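Local coordinates for aminotransferase (Paracoccus denitrificans, PDB 4GRX), which probably transfers amino groups between amine or omega-amino acid donors and carbonyl acceptors, as a class III aminotransferase that uses pyridoxal phosphate, at residues V106-K111 and A343-A348; S116-G121 and A308-P313; W141-A146 and A316-A321; G249-I254 and Y286-D291. All blocks are in the same frame, centred on the assembly; numbering follows the deposited sequence.

Contact 1 (V106-K111 and A343-A348); sequences VMLSEK and AIALKA
A345 meets helix 103-115 with its methyl alone: CB of A345 rests against the fork of L108, 3.7 Å from CD1 of L108, with CD2 of L108 almost as near. L108 can offer both methyls because its CG is anti to the backbone nitrogen (chi1 -168°), which carries the fork across to the neighbouring helix. One residue on, L346 spreads its two branches over a longer footprint. CD1 of L346 packs 3.9 Å from CB of M107, whereas CD2 of L346 touches CD1 of L108 at 3.8 Å and CB of K111 at 3.7 Å. M107 and K111 thus lend the roots of their chains; the thioether and the amine lead away, and NZ of K111 forms a long, weak ion pair with E114. With an alanine in place of L346, a gap would probably open between M107, L108 and K111, and the two helices would lose much of their shared surface. The axes of segments 106-111 and 343-348 pass 9.3 Å apart at 35°, and nearby E110 forms a salt bridge with R22 of the second subunit. Cohesion here is apolar, a fit of methyls and methylenes, while the charged ends of K111 and E110 are paired elsewhere.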
loop_
_atom_site.group_PDB
_atom_site.type_symbol
_atom_site.label_atom_id
_atom_site.label_comp_id
_atom_site.label_asym_id
_atom_site.label_seq_id
_atom_site.Cartn_x
_atom_site.Cartn_y
_atom_site.Cartn_z
ATOM N N VAL A 106 4.943 -17.478 -8.197
ATOM C CA VAL A 106 5.994 -18.472 -8.020
ATOM C C VAL A 106 7.184 -18.164 -8.933
ATOM O O VAL A 106 8.342 -18.375 -8.553
ATOM C CB VAL A 106 5.470 -19.912 -8.250
ATOM C CG1 VAL A 106 6.551 -20.938 -7.951
ATOM C CG2 VAL A 106 4.239 -20.189 -7.393
ATOM N N MET A 107 6.900 -17.637 -10.121
ATOM C CA MET A 107 7.952 -17.299 -11.075
ATOM C C MET A 107 8.813 -16.105 -10.654
ATOM O O MET A 107 10.044 -16.195 -10.619
ATOM C CB MET A 107 7.367 -17.097 -12.473
ATOM C CG MET A 107 7.156 -18.388 -13.256
ATOM S SD MET A 107 6.136 -18.064 -14.707
ATOM C CE MET A 107 6.217 -19.659 -15.546
ATOM N N LEU A 108 8.164 -14.993 -10.319
ATOM C CA LEU A 108 8.898 -13.802 -9.873
ATOM C C LEU A 108 9.779 -14.025 -8.636
ATOM O O LEU A 108 10.962 -13.659 -8.655
ATOM C CB LEU A 108 7.971 -12.615 -9.663
ATOM C CG LEU A 108 8.747 -11.309 -9.498
ATOM C CD1 LEU A 108 9.407 -10.887 -10.800
ATOM C CD2 LEU A 108 7.824 -10.226 -8.978
ATOM N N SER A 109 9.213 -14.629 -7.586
ATOM C CA SER A 109 10.000 -15.034 -6.408
ATOM C C SER A 109 11.322 -15.681 -6.830
ATOM O O SER A 109 12.392 -15.227 -6.439
ATOM C CB SER A 109 9.216 -15.999 -5.515
ATOM O OG SER A 109 8.086 -15.390 -4.920
ATOM N N GLU A 110 11.226 -16.723 -7.657
ATOM C CA GLU A 110 12.384 -17.447 -8.164
ATOM C C GLU A 110 13.341 -16.519 -8.903
ATOM O O GLU A 110 14.546 -16.511 -8.637
ATOM C CB GLU A 110 11.907 -18.558 -9.084
ATOM C CG GLU A 110 12.977 -19.561 -9.469
ATOM C CD GLU A 110 12.378 -20.862 -9.975
ATOM O OE1 GLU A 110 11.361 -20.798 -10.698
ATOM O OE2 GLU A 110 12.917 -21.949 -9.654
ATOM N N LYS A 111 12.785 -15.720 -9.812
ATOM C CA LYS A 111 13.572 -14.760 -10.580
ATOM C C LYS A 111 14.275 -13.750 -9.674
ATOM O O LYS A 111 15.482 -13.508 -9.821
ATOM C CB LYS A 111 12.695 -14.057 -11.625
ATOM C CG LYS A 111 13.405 -13.013 -12.484
ATOM C CD LYS A 111 14.712 -13.488 -13.129
ATOM C CE LYS A 111 14.538 -14.687 -14.056
ATOM N NZ LYS A 111 15.572 -14.744 -15.130
ATOM N N ALA A 343 3.846 -10.878 -13.577
ATOM C CA ALA A 343 4.129 -10.959 -15.013
ATOM C C ALA A 343 4.878 -9.738 -15.516
ATOM O O ALA A 343 5.876 -9.872 -16.234
ATOM C CB ALA A 343 2.841 -11.116 -15.800
ATOM N N ILE A 344 4.388 -8.558 -15.134
ATOM C CA ILE A 344 4.946 -7.295 -15.592
ATOM C C ILE A 344 6.378 -7.118 -15.092
ATOM O O ILE A 344 7.274 -6.676 -15.833
ATOM C CB ILE A 344 4.052 -6.111 -15.159
ATOM C CG1 ILE A 344 2.747 -6.112 -15.977
ATOM C CG2 ILE A 344 4.804 -4.790 -15.274
ATOM C CD1 ILE A 344 1.723 -5.074 -15.557
ATOM N N ALA A 345 6.586 -7.479 -13.835
ATOM C CA ALA A 345 7.892 -7.377 -13.222
ATOM C C ALA A 345 8.892 -8.302 -13.932
ATOM O O ALA A 345 10.014 -7.892 -14.223
ATOM C CB ALA A 345 7.801 -7.681 -11.735
ATOM N N LEU A 346 8.481 -9.529 -14.230
ATOM C CA LEU A 346 9.317 -10.438 -15.001
ATOM C C LEU A 346 9.762 -9.761 -16.292
ATOM O O LEU A 346 10.957 -9.667 -16.565
ATOM C CB LEU A 346 8.569 -11.737 -15.304
ATOM C CG LEU A 346 8.398 -12.760 -14.170
ATOM C CD1 LEU A 346 7.437 -13.861 -14.597
ATOM C CD2 LEU A 346 9.726 -13.353 -13.709
ATOM N N LYS A 347 8.799 -9.258 -17.061
ATOM C CA LYS A 347 9.092 -8.504 -18.263
ATOM C C LYS A 347 9.963 -7.274 -18.007
ATOM O O LYS A 347 10.896 -7.009 -18.773
ATOM C CB LYS A 347 7.810 -8.084 -18.974
ATOM C CG LYS A 347 8.050 -7.513 -20.360
ATOM C CD LYS A 347 8.539 -8.585 -21.314
ATOM C CE LYS A 347 9.153 -7.964 -22.552
ATOM N NZ LYS A 347 9.733 -9.001 -23.444
ATOM N N ALA A 348 9.660 -6.520 -16.953
ATOM C CA ALA A 348 10.458 -5.326 -16.647
ATOM C C ALA A 348 11.914 -5.679 -16.302
ATOM O O ALA A 348 12.848 -5.051 -16.811
ATOM C CB ALA A 348 9.818 -4.504 -15.532
#

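Contact 2 (S116-G121 and A308-P313); sequences SPFDNG and AVILGP. With NA (sodium ion), chain E.
The backbones of loop 116-121 and the end of strand 307-311 meet where CA of G121 makes a CA-H...O contact with O of L311, at 3.2 Å. F118 brings a ring to the strand end. Its first torsion (chi1 -47°) sets CG beside the backbone nitrogen, and the ring receives CA of G312 over one face, 3.5 Å from the ring centroid of F118, as a CH-pi contact. Having no side chain, G312 brings its backbone directly onto the ring. Along the same ring CD2 of F118 packs on CG2 of I310 at 4.0 Å, and at its root CB of F118 lies 3.8 Å from CD of P313. Farther out, OD1 of N120 lies 3.6 Å from CB of P313. The loop is shaped in turn by an ST turn, in which F118 N donates to OG of S116 at 3.0 Å. Its carbonyls then face a sodium ion, bound by O of S116 at 2.5 Å and O of F118 at 2.2 Å; a water and the carbonyl oxygens of V113 and E114 complete the site. F118 therefore works in two directions: its carbonyl, likely polarised by the cation, ties the loop to the metal, while its ring meets the strand end through CH-pi and van der Waals contacts.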
loop_
_atom_site.group_PDB
_atom_site.type_symbol
_atom_site.label_atom_id
_atom_site.label_comp_id
_atom_site.label_asym_id
_atom_site.label_seq_id
_atom_site.Cartn_x
_atom_site.Cartn_y
_atom_site.Cartn_z
ATOM N N SER A 116 18.988 -11.128 -7.194
ATOM C CA SER A 116 19.403 -10.552 -5.931
ATOM C C SER A 116 20.837 -10.983 -5.699
ATOM O O SER A 116 21.272 -11.971 -6.282
ATOM C CB SER A 116 18.497 -11.040 -4.789
ATOM O OG SER A 116 19.073 -12.122 -4.069
ATOM N N PRO A 117 21.579 -10.249 -4.861
ATOM C CA PRO A 117 22.931 -10.682 -4.500
ATOM C C PRO A 117 22.991 -11.922 -3.595
ATOM O O PRO A 117 24.063 -12.498 -3.434
ATOM C CB PRO A 117 23.506 -9.465 -3.765
ATOM C CG PRO A 117 22.306 -8.689 -3.292
ATOM C CD PRO A 117 21.272 -8.900 -4.347
ATOM N N PHE A 118 21.864 -12.333 -3.019
ATOM C CA PHE A 118 21.848 -13.465 -2.075
ATOM C C PHE A 118 21.892 -14.821 -2.788
ATOM O O PHE A 118 21.337 -14.957 -3.890
ATOM C CB PHE A 118 20.596 -13.408 -1.187
ATOM C CG PHE A 118 20.310 -12.048 -0.591
ATOM C CD1 PHE A 118 21.269 -11.382 0.173
ATOM C CD2 PHE A 118 19.068 -11.454 -0.770
ATOM C CE1 PHE A 118 21.005 -10.147 0.726
ATOM C CE2 PHE A 118 18.794 -10.214 -0.215
ATOM C CZ PHE A 118 19.766 -9.560 0.537
ATOM N N ASP A 119 22.521 -15.824 -2.171
ATOM C CA ASP A 119 22.526 -17.178 -2.772
ATOM C C ASP A 119 21.174 -17.889 -2.754
ATOM O O ASP A 119 20.838 -18.611 -3.687
ATOM C CB ASP A 119 23.609 -18.081 -2.166
ATOM C CG ASP A 119 24.962 -17.889 -2.830
ATOM O OD1 ASP A 119 25.143 -16.864 -3.533
ATOM O OD2 ASP A 119 25.845 -18.759 -2.654
ATOM N N ASN A 120 20.424 -17.695 -1.677
ATOM C CA ASN A 120 19.046 -18.162 -1.578
ATOM C C ASN A 120 18.296 -17.185 -0.682
ATOM O O ASN A 120 18.915 -16.297 -0.084
ATOM C CB ASN A 120 18.983 -19.582 -1.011
ATOM C CG ASN A 120 19.564 -19.672 0.380
ATOM O OD1 ASN A 120 18.936 -19.259 1.354
ATOM N ND2 ASN A 120 20.777 -20.196 0.483
ATOM N N GLY A 121 16.980 -17.335 -0.587
ATOM C CA GLY A 121 16.201 -16.433 0.234
ATOM C C GLY A 121 14.708 -16.594 0.103
ATOM O O GLY A 121 14.231 -17.561 -0.463
ATOM N N ALA A 308 8.337 -5.512 -2.987
ATOM C CA ALA A 308 8.919 -6.782 -2.566
ATOM C C ALA A 308 9.944 -6.615 -1.463
ATOM O O ALA A 308 10.845 -5.765 -1.533
ATOM C CB ALA A 308 9.536 -7.515 -3.740
ATOM N N VAL A 309 9.790 -7.449 -0.446
ATOM C CA VAL A 309 10.784 -7.627 0.592
ATOM C C VAL A 309 11.507 -8.927 0.232
ATOM O O VAL A 309 10.856 -9.988 0.156
ATOM C CB VAL A 309 10.088 -7.742 1.965
ATOM C CG1 VAL A 309 11.049 -8.205 3.055
ATOM C CG2 VAL A 309 9.449 -6.415 2.333
ATOM N N ILE A 310 12.821 -8.831 -0.030
ATOM C CA ILE A 310 13.676 -10.005 -0.279
ATOM C C ILE A 310 14.638 -10.305 0.885
ATOM O O ILE A 310 15.675 -9.652 1.034
ATOM C CB ILE A 310 14.530 -9.855 -1.554
ATOM C CG1 ILE A 310 13.692 -9.358 -2.734
ATOM C CG2 ILE A 310 15.204 -11.184 -1.895
ATOM C CD1 ILE A 310 14.523 -8.991 -3.951
ATOM N N LEU A 311 14.307 -11.297 1.699
ATOM C CA LEU A 311 15.175 -11.671 2.818
ATOM C C LEU A 311 16.376 -12.507 2.359
ATOM O O LEU A 311 16.198 -13.517 1.667
ATOM C CB LEU A 311 14.380 -12.452 3.866
ATOM C CG LEU A 311 13.133 -11.798 4.465
ATOM C CD1 LEU A 311 12.296 -12.829 5.209
ATOM C CD2 LEU A 311 13.501 -10.637 5.378
ATOM N N GLY A 312 17.584 -12.086 2.741
ATOM C CA GLY A 312 18.802 -12.890 2.545
ATOM C C GLY A 312 18.740 -14.180 3.364
ATOM O O GLY A 312 17.859 -14.322 4.224
ATOM N N PRO A 313 19.682 -15.114 3.136
ATOM C CA PRO A 313 19.611 -16.446 3.783
ATOM C C PRO A 313 19.419 -16.429 5.311
ATOM O O PRO A 313 18.563 -17.154 5.835
ATOM C CB PRO A 313 20.948 -17.104 3.418
ATOM C CG PRO A 313 21.431 -16.363 2.217
ATOM C CD PRO A 313 20.894 -14.958 2.312
HETATM NA NA NA E . 20.944 -14.443 -6.048
HETATM O O HOH W 1 22.910 -14.053 -7.027
#

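Contact 3 (W141-A146 and A316-A321); sequences WFLHAA and AKRVEA
L143 fills the tight part of this crossing, reaching over the backbone of helix 313-324 between R318 and V319. Chi1 of L143, near 180° (-177°), carries the fork away from its own amide toward the facing helix: CD1 of L143 lies 3.6 Å from O of R318, and CD2 of L143 is 4.2 Å from CG2 of V319. Beside it F142 turns a ring edge to the carbonyl oxygen of V319. The looser side begins where CD2 of L143 sits 4.0 Å above the plane of the R318 guanidinium, off its centre. Beyond that, water 2 joins the helices, in the plane of both flat groups, 2.8 Å from ND1 of H144 and, weakly, 3.4 Å from NH2 of R318. The stronger ties lie outside: R318 forms salt bridges with E147 and D314, and NE2 of H144 is hydrogen-bonded to O of A230. Trimming L143 to an alanine would probably take from V319 and the guanidinium face the cover it gives them. The axes of segments 141-146 and 316-321 are 9.8 Å apart at 74°. The chemistry is accordingly divided: leucine and valine fill the interior, while two carboxylates probably balance the charge of R318.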
loop_
_atom_site.group_PDB
_atom_site.type_symbol
_atom_site.label_atom_id
_atom_site.label_comp_id
_atom_site.label_asym_id
_atom_site.label_seq_id
_atom_site.Cartn_x
_atom_site.Cartn_y
_atom_site.Cartn_z
ATOM N N TRP A 141 10.103 -6.793 14.363
ATOM C CA TRP A 141 9.461 -6.918 15.673
ATOM C C TRP A 141 9.049 -8.322 16.001
ATOM O O TRP A 141 9.367 -8.830 17.059
ATOM C CB TRP A 141 8.258 -6.006 15.781
ATOM C CG TRP A 141 8.616 -4.564 15.730
ATOM C CD1 TRP A 141 9.852 -3.996 15.978
ATOM C CD2 TRP A 141 7.726 -3.442 15.421
ATOM N NE1 TRP A 141 9.796 -2.645 15.825
ATOM C CE2 TRP A 141 8.540 -2.246 15.513
ATOM C CE3 TRP A 141 6.380 -3.321 15.090
ATOM C CZ2 TRP A 141 8.016 -0.982 15.274
ATOM C CZ3 TRP A 141 5.853 -2.050 14.870
ATOM C CH2 TRP A 141 6.657 -0.907 14.948
ATOM N N PHE A 142 8.307 -8.945 15.092
ATOM C CA PHE A 142 7.946 -10.368 15.158
ATOM C C PHE A 142 9.174 -11.227 15.470
ATOM O O PHE A 142 9.162 -12.023 16.408
ATOM C CB PHE A 142 7.307 -10.770 13.813
ATOM C CG PHE A 142 7.006 -12.238 13.672
ATOM C CD1 PHE A 142 7.729 -13.022 12.768
ATOM C CD2 PHE A 142 5.979 -12.834 14.402
ATOM C CE1 PHE A 142 7.458 -14.365 12.615
ATOM C CE2 PHE A 142 5.710 -14.184 14.261
ATOM C CZ PHE A 142 6.449 -14.950 13.371
ATOM N N LEU A 143 10.245 -11.034 14.699
ATOM C CA LEU A 143 11.419 -11.875 14.787
ATOM C C LEU A 143 12.153 -11.779 16.140
ATOM O O LEU A 143 12.361 -12.796 16.801
ATOM C CB LEU A 143 12.353 -11.613 13.603
ATOM C CG LEU A 143 13.605 -12.494 13.549
ATOM C CD1 LEU A 143 13.252 -13.973 13.464
ATOM C CD2 LEU A 143 14.494 -12.080 12.397
ATOM N N HIS A 144 12.535 -10.578 16.560
ATOM C CA HIS A 144 13.238 -10.416 17.842
ATOM C C HIS A 144 12.399 -10.823 19.031
ATOM O O HIS A 144 12.913 -11.437 19.985
ATOM C CB HIS A 144 13.799 -9.000 17.998
ATOM C CG HIS A 144 14.636 -8.549 16.823
ATOM N ND1 HIS A 144 15.733 -9.226 16.404
ATOM C CD2 HIS A 144 14.495 -7.463 15.964
ATOM C CE1 HIS A 144 16.271 -8.601 15.347
ATOM N NE2 HIS A 144 15.506 -7.524 15.066
ATOM N N ALA A 145 11.097 -10.528 18.986
ATOM C CA ALA A 145 10.197 -10.988 20.061
ATOM C C ALA A 145 10.195 -12.522 20.160
ATOM O O ALA A 145 10.319 -13.077 21.244
ATOM C CB ALA A 145 8.785 -10.448 19.882
ATOM N N ALA A 146 10.079 -13.199 19.021
ATOM C CA ALA A 146 10.047 -14.655 19.009
ATOM C C ALA A 146 11.399 -15.245 19.383
ATOM O O ALA A 146 11.490 -16.401 19.775
ATOM C CB ALA A 146 9.598 -15.163 17.646
ATOM N N ALA A 316 15.959 -15.210 6.228
ATOM C CA ALA A 316 15.039 -16.214 5.691
ATOM C C ALA A 316 14.920 -17.405 6.634
ATOM O O ALA A 316 13.818 -17.769 7.013
ATOM C CB ALA A 316 15.466 -16.663 4.304
ATOM N N LYS A 317 16.047 -17.998 7.033
ATOM C CA LYS A 317 16.020 -19.099 7.995
ATOM C C LYS A 317 15.253 -18.680 9.246
ATOM O O LYS A 317 14.261 -19.310 9.622
ATOM C CB LYS A 317 17.434 -19.537 8.410
ATOM C CG LYS A 317 18.285 -20.209 7.341
ATOM C CD LYS A 317 19.283 -21.172 7.985
ATOM C CE LYS A 317 20.679 -21.042 7.381
ATOM N NZ LYS A 317 21.327 -19.744 7.749
ATOM N N ARG A 318 15.724 -17.604 9.872
ATOM C CA ARG A 318 15.218 -17.159 11.167
ATOM C C ARG A 318 13.720 -16.812 11.174
ATOM O O ARG A 318 12.990 -17.245 12.085
ATOM C CB ARG A 318 16.083 -16.023 11.721
ATOM C CG ARG A 318 17.379 -16.519 12.344
ATOM C CD ARG A 318 18.412 -15.414 12.458
ATOM N NE ARG A 318 18.055 -14.408 13.459
ATOM C CZ ARG A 318 18.501 -13.156 13.449
ATOM N NH1 ARG A 318 19.323 -12.746 12.489
ATOM N NH2 ARG A 318 18.115 -12.310 14.396
ATOM N N VAL A 319 13.271 -16.072 10.156
ATOM C CA VAL A 319 11.851 -15.728 9.998
ATOM C C VAL A 319 11.021 -16.994 9.806
ATOM O O VAL A 319 10.022 -17.197 10.499
ATOM C CB VAL A 319 11.603 -14.745 8.827
ATOM C CG1 VAL A 319 10.119 -14.601 8.536
ATOM C CG2 VAL A 319 12.215 -13.390 9.133
ATOM N N GLU A 320 11.456 -17.846 8.878
ATOM C CA GLU A 320 10.796 -19.122 8.603
ATOM C C GLU A 320 10.601 -19.952 9.867
ATOM O O GLU A 320 9.480 -20.383 10.146
ATOM C CB GLU A 320 11.579 -19.915 7.562
ATOM C CG GLU A 320 11.126 -21.354 7.412
ATOM C CD GLU A 320 12.267 -22.279 7.035
ATOM O OE1 GLU A 320 12.756 -22.180 5.881
ATOM O OE2 GLU A 320 12.671 -23.103 7.893
ATOM N N ALA A 321 11.680 -20.176 10.621
ATOM C CA ALA A 321 11.602 -20.914 11.885
ATOM C C ALA A 321 10.624 -20.258 12.858
ATOM O O ALA A 321 9.780 -20.936 13.453
ATOM C CB ALA A 321 12.974 -21.038 12.524
HETATM O O HOH W 2 16.557 -11.758 17.348
#

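Contact 4 (G249-I254 and Y286-D291); sequences GYFQAI and YDFMPD
F251 and F288 stack face to face, their ring centroids 4.2 Å apart and their planes inclined by 26°. CE1 of F288 lies over the centre of the F251 ring, while F251 reaches the F288 ring nearer its rim; CG of F251 and CD1 of F288 are 3.5 Å apart. The opposite face of F251 is covered by Y250, whose CD2 stands 3.7 Å above the ring centre, so F251 is sandwiched between aromatic neighbours. CB of Y286 approaches more loosely, 4.3 Å from CD1 of F251. The polar half of the contact belongs to Q252: its NE2 donates to O of Y286 at 2.9 Å, nearly straight at 165°, with O of Y286 in the plane of the Q252 amide. A bend at chi2 (68°) turns this amide toward the other segment, and O of D287 lies just as near NE2. Those carbonyls are set by the chain's turn at D287, which has positive phi and is the C-prime residue of a Schellman motif ending helix 282-285. Farther out, F288 packs on M265 and S267 of strand 265-268, F251 on A234, and Y250 on F232, the hydroxyl of Y250 bonding to R158. Helix 250-260 joins parallel strands 229-234 and 265-268 in a beta-alpha-beta crossover, and the contact packs it against the loop entering strand 292-295, within the large alpha/beta domain of fold-type I aminotransferases.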
loop_
_atom_site.group_PDB
_atom_site.type_symbol
_atom_site.label_atom_id
_atom_site.label_comp_id
_atom_site.label_asym_id
_atom_site.label_seq_id
_atom_site.Cartn_x
_atom_site.Cartn_y
_atom_site.Cartn_z
ATOM N N GLY A 249 33.451 4.984 1.587
ATOM C CA GLY A 249 33.758 4.025 2.647
ATOM C C GLY A 249 32.752 4.008 3.785
ATOM O O GLY A 249 32.961 3.346 4.811
ATOM N N TYR A 250 31.639 4.707 3.606
ATOM C CA TYR A 250 30.585 4.740 4.619
ATOM C C TYR A 250 30.073 3.357 4.989
ATOM O O TYR A 250 30.092 2.980 6.172
ATOM C CB TYR A 250 29.431 5.612 4.147
ATOM C CG TYR A 250 28.205 5.649 5.027
ATOM C CD1 TYR A 250 28.204 6.355 6.234
ATOM C CD2 TYR A 250 27.020 5.018 4.631
ATOM C CE1 TYR A 250 27.060 6.439 7.024
ATOM C CE2 TYR A 250 25.872 5.078 5.423
ATOM C CZ TYR A 250 25.894 5.798 6.610
ATOM O OH TYR A 250 24.768 5.872 7.385
ATOM N N PHE A 251 29.615 2.607 3.993
ATOM C CA PHE A 251 29.017 1.311 4.266
ATOM C C PHE A 251 30.031 0.307 4.774
ATOM O O PHE A 251 29.702 -0.554 5.597
ATOM C CB PHE A 251 28.271 0.792 3.049
ATOM C CG PHE A 251 26.953 1.470 2.833
ATOM C CD1 PHE A 251 26.770 2.342 1.769
ATOM C CD2 PHE A 251 25.905 1.265 3.719
ATOM C CE1 PHE A 251 25.550 2.973 1.570
ATOM C CE2 PHE A 251 24.685 1.895 3.538
ATOM C CZ PHE A 251 24.503 2.753 2.460
ATOM N N GLN A 252 31.274 0.472 4.328
ATOM C CA GLN A 252 32.390 -0.322 4.809
ATOM C C GLN A 252 32.682 -0.097 6.284
ATOM O O GLN A 252 33.013 -1.047 6.981
ATOM C CB GLN A 252 33.635 -0.088 3.953
ATOM C CG GLN A 252 33.549 -0.774 2.596
ATOM C CD GLN A 252 32.498 -0.162 1.671
ATOM O OE1 GLN A 252 32.193 1.038 1.756
ATOM N NE2 GLN A 252 31.934 -0.983 0.782
ATOM N N ALA A 253 32.571 1.142 6.755
ATOM C CA ALA A 253 32.715 1.431 8.191
ATOM C C ALA A 253 31.445 1.091 8.981
ATOM O O ALA A 253 31.526 0.681 10.139
ATOM C CB ALA A 253 33.089 2.886 8.415
ATOM N N ILE A 254 30.279 1.274 8.346
ATOM C CA ILE A 254 28.967 1.109 8.983
ATOM C C ILE A 254 28.567 -0.344 9.243
ATOM O O ILE A 254 28.113 -0.661 10.343
ATOM C CB ILE A 254 27.850 1.865 8.193
ATOM C CG1 ILE A 254 27.896 3.359 8.521
ATOM C CG2 ILE A 254 26.446 1.335 8.485
ATOM C CD1 ILE A 254 27.392 3.715 9.899
ATOM N N TYR A 286 28.099 0.073 -4.295
ATOM C CA TYR A 286 28.834 0.514 -3.129
ATOM C C TYR A 286 29.406 -0.644 -2.336
ATOM O O TYR A 286 29.920 -0.449 -1.233
ATOM C CB TYR A 286 27.956 1.447 -2.274
ATOM C CG TYR A 286 27.745 2.770 -2.974
ATOM C CD1 TYR A 286 28.738 3.757 -2.957
ATOM C CD2 TYR A 286 26.590 3.014 -3.705
ATOM C CE1 TYR A 286 28.576 4.957 -3.625
ATOM C CE2 TYR A 286 26.420 4.211 -4.382
ATOM C CZ TYR A 286 27.418 5.173 -4.341
ATOM O OH TYR A 286 27.248 6.357 -5.017
ATOM N N ASP A 287 29.309 -1.848 -2.899
ATOM C CA ASP A 287 30.055 -3.031 -2.431
ATOM C C ASP A 287 29.818 -3.421 -0.955
ATOM O O ASP A 287 30.764 -3.504 -0.176
ATOM C CB ASP A 287 31.561 -2.836 -2.707
ATOM C CG ASP A 287 32.322 -4.159 -2.865
ATOM O OD1 ASP A 287 31.909 -5.007 -3.696
ATOM O OD2 ASP A 287 33.360 -4.341 -2.181
ATOM N N PHE A 288 28.557 -3.631 -0.572
ATOM C CA PHE A 288 28.225 -4.197 0.745
ATOM C C PHE A 288 27.139 -5.258 0.603
ATOM O O PHE A 288 26.381 -5.225 -0.362
ATOM C CB PHE A 288 27.818 -3.113 1.768
ATOM C CG PHE A 288 26.497 -2.450 1.480
ATOM C CD1 PHE A 288 26.443 -1.268 0.759
ATOM C CD2 PHE A 288 25.305 -3.008 1.936
ATOM C CE1 PHE A 288 25.232 -0.652 0.499
ATOM C CE2 PHE A 288 24.095 -2.404 1.672
ATOM C CZ PHE A 288 24.059 -1.219 0.958
ATOM N N MET A 289 27.088 -6.188 1.564
ATOM C CA MET A 289 26.064 -7.239 1.628
ATOM C C MET A 289 25.004 -6.933 2.704
ATOM O O MET A 289 25.316 -6.919 3.893
ATOM C CB MET A 289 26.706 -8.610 1.893
ATOM C CG MET A 289 25.743 -9.791 1.751
ATOM S SD MET A 289 25.032 -9.981 0.087
ATOM C CE MET A 289 26.367 -10.783 -0.804
ATOM N N PRO A 290 23.748 -6.672 2.286
ATOM C CA PRO A 290 22.703 -6.415 3.269
ATOM C C PRO A 290 22.128 -7.726 3.744
ATOM O O PRO A 290 22.394 -8.759 3.139
ATOM C CB PRO A 290 21.658 -5.642 2.469
ATOM C CG PRO A 290 21.785 -6.202 1.095
ATOM C CD PRO A 290 23.247 -6.527 0.904
ATOM N N ASP A 291 21.370 -7.676 4.830
ATOM C CA ASP A 291 20.667 -8.823 5.335
ATOM C C ASP A 291 19.323 -8.979 4.623
ATOM O O ASP A 291 18.750 -10.060 4.610
ATOM C CB ASP A 291 20.466 -8.680 6.834
ATOM C CG ASP A 291 21.772 -8.563 7.590
ATOM O OD1 ASP A 291 22.632 -9.454 7.403
ATOM O OD2 ASP A 291 21.935 -7.602 8.395
#

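In the fold
Contact 2 is the hub of the four: its centre lies about 14, 15 and 16 Å from those of contacts 1, 3 and 4, whereas contacts 1 and 4 are about 28 Å apart. Along the chain, contact 4 is nested inside the loops closed by the other three, contact 1 encloses everything, and contacts 2 and 3 alternate. All four relate to the seven-stranded sheet. Contact 2 includes strand 307-311, beside edge strand 122-126, on which L108 of contact 1 packs; helix 313-324 of contact 3 follows strand 307-311; contact 4 packs on strands 229-234 and 265-268. Strand 292-295 leads to the cofactor-bearing K297, and contacts 1 to 3 also touch the second subunit.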